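Local atomic coordinates of lipolytic protein G-D-S-L family (Veillonella parvula DSM 2008, PDB entry 4RW0), a protein that probably hydrolyses ester bonds of lipids or other acylated substrates. Residues E56-T61 with S100-V105. Numbering follows the deposited sequence.
Sequences ENWAVT and STKGMV
K102 lays its aliphatic chain against the C-terminal part of helix 48-59, where W58 and A59 receive it. K102 CB comes obliquely onto the six-membered ring of W58, 3.5 Å from W58 CH2 and almost as near CZ3. The two side chains run past each other in opposite directions, the indole reaching toward the 100-105 turn while the lysine reaches back to the helix. W58 owes this reach to its first torsion, which sets CG anti to the backbone N (chi1 161°). In K102 the first torsion brings CG alongside the methyl of A59, with K102 CG to A59 CB at 4.1 Å. The single bend of the chain, at chi2 (-76°), then sends CD, CE and NZ toward the A59 carbonyl, the chain being extended beyond it. There K102 CE lies 3.7 Å from A59 O, and the ammonium atom NZ stays at 3.9 Å from that oxygen; no hydrogen bond is made there. The contact is thus mostly apolar, small in area and without direct hydrogen bonds between the segments. Close by, W58 O accepts from both the backbone N and OG1 of T61, OG1 at 2.7 Å. The indole also packs on I70 of strand 69-73 and makes an edge-to-face stack with Y41, while R68 NH1 bonds to K102 O. The contact therefore joins the C-terminal part of helix 48-59 to the turn linking helix 85-100 with strand 104-108, beside the N-terminal ends of the neighbouring parallel strands 69-73 and 104-108 in this three-layered alpha/beta/alpha SGNH-hydrolase fold.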
loop_
_atom_site.group_PDB
_atom_site.type_symbol
_atom_site.label_atom_id
_atom_site.label_comp_id
_atom_site.label_asym_id
_atom_site.label_seq_id
_atom_site.Cartn_x
_atom_site.Cartn_y
_atom_site.Cartn_z
ATOM N N GLU A 56 10.638 11.720 -1.697
ATOM C CA GLU A 56 11.700 12.777 -1.549
ATOM C C GLU A 56 11.112 14.105 -1.854
ATOM O O GLU A 56 11.393 15.087 -1.157
ATOM C CB GLU A 56 12.869 12.554 -2.519
ATOM C CG GLU A 56 13.688 11.277 -2.311
ATOM C CD GLU A 56 14.652 10.938 -3.497
ATOM O OE1 GLU A 56 14.447 11.491 -4.612
ATOM O OE2 GLU A 56 15.563 10.052 -3.336
ATOM N N ASN A 57 10.278 14.198 -2.898
ATOM C CA ASN A 57 9.770 15.556 -3.276
ATOM C C ASN A 57 8.835 16.089 -2.211
ATOM O O ASN A 57 8.812 17.281 -1.903
ATOM C CB ASN A 57 9.042 15.527 -4.639
ATOM C CG ASN A 57 9.964 15.121 -5.789
ATOM O OD1 ASN A 57 11.191 15.285 -5.722
ATOM N ND2 ASN A 57 9.387 14.521 -6.815
ATOM N N TRP A 58 8.110 15.197 -1.555
ATOM C CA TRP A 58 7.309 15.644 -0.413
ATOM C C TRP A 58 8.188 15.953 0.797
ATOM O O TRP A 58 7.999 16.951 1.506
ATOM C CB TRP A 58 6.239 14.554 -0.044
ATOM C CG TRP A 58 5.689 14.704 1.350
ATOM C CD1 TRP A 58 4.759 15.575 1.722
ATOM C CD2 TRP A 58 6.101 14.013 2.520
ATOM N NE1 TRP A 58 4.549 15.496 3.069
ATOM C CE2 TRP A 58 5.340 14.496 3.571
ATOM C CE3 TRP A 58 7.024 13.016 2.771
ATOM C CZ2 TRP A 58 5.510 14.089 4.870
ATOM C CZ3 TRP A 58 7.146 12.515 4.099
ATOM C CH2 TRP A 58 6.450 13.092 5.128
ATOM N N ALA A 59 9.109 15.046 1.114
ATOM C CA ALA A 59 9.892 15.178 2.350
ATOM C C ALA A 59 10.639 16.497 2.473
ATOM O O ALA A 59 10.683 17.078 3.542
ATOM C CB ALA A 59 10.885 14.014 2.450
ATOM N N VAL A 60 11.154 16.988 1.371
ATOM C CA VAL A 60 11.868 18.281 1.394
ATOM C C VAL A 60 11.012 19.448 1.692
ATOM O O VAL A 60 11.553 20.469 2.020
ATOM C CB VAL A 60 12.629 18.590 0.084
ATOM C CG1 VAL A 60 13.755 17.612 -0.025
ATOM C CG2 VAL A 60 11.721 18.620 -1.168
ATOM N N THR A 61 9.670 19.300 1.605
ATOM C CA THR A 61 8.735 20.338 1.998
ATOM C C THR A 61 8.014 20.102 3.275
ATOM O O THR A 61 7.219 20.931 3.686
ATOM C CB THR A 61 7.561 20.474 0.981
ATOM O OG1 THR A 61 6.720 19.276 0.964
ATOM C CG2 THR A 61 8.104 20.589 -0.378
ATOM N N SER A 100 10.834 6.955 7.183
ATOM C CA SER A 100 10.996 6.941 8.650
ATOM C C SER A 100 11.611 8.176 9.257
ATOM O O SER A 100 11.390 8.447 10.437
ATOM C CB SER A 100 11.876 5.789 9.121
ATOM O OG SER A 100 11.113 4.634 8.914
ATOM N N THR A 101 12.292 8.966 8.437
ATOM C CA THR A 101 12.873 10.209 8.949
ATOM C C THR A 101 11.848 11.306 9.102
ATOM O O THR A 101 12.160 12.322 9.734
ATOM C CB THR A 101 13.987 10.705 8.031
ATOM O OG1 THR A 101 13.429 11.034 6.755
ATOM C CG2 THR A 101 15.081 9.640 7.847
ATOM N N LYS A 102 10.625 11.138 8.526
ATOM C CA LYS A 102 9.596 12.195 8.621
ATOM C C LYS A 102 8.301 11.772 9.286
ATOM O O LYS A 102 7.407 12.581 9.496
ATOM C CB LYS A 102 9.241 12.710 7.200
ATOM C CG LYS A 102 10.451 13.265 6.450
ATOM C CD LYS A 102 10.776 14.625 7.005
ATOM C CE LYS A 102 12.053 15.120 6.357
ATOM N NZ LYS A 102 12.333 16.429 6.967
ATOM N N GLY A 103 8.210 10.498 9.618
ATOM C CA GLY A 103 7.042 9.997 10.302
ATOM C C GLY A 103 7.178 8.501 10.620
ATOM O O GLY A 103 8.168 7.866 10.321
HETATM N N MSE A 104 6.148 7.969 11.222
HETATM C CA MSE A 104 6.057 6.516 11.554
HETATM C C MSE A 104 5.409 5.821 10.380
HETATM O O MSE A 104 4.287 6.178 9.961
HETATM C CB MSE A 104 5.186 6.432 12.815
HETATM C CG MSE A 104 5.898 7.013 14.069
HETATM SE SE MSE A 104 4.674 7.016 15.575
HETATM C CE MSE A 104 3.758 8.715 15.245
ATOM N N VAL A 105 6.081 4.816 9.856
ATOM C CA VAL A 105 5.736 4.189 8.625
ATOM C C VAL A 105 4.742 3.051 8.881
ATOM O O VAL A 105 4.796 2.373 9.903
ATOM C CB VAL A 105 6.976 3.618 7.958
ATOM C CG1 VAL A 105 6.651 2.736 6.799
ATOM C CG2 VAL A 105 7.888 4.747 7.457
#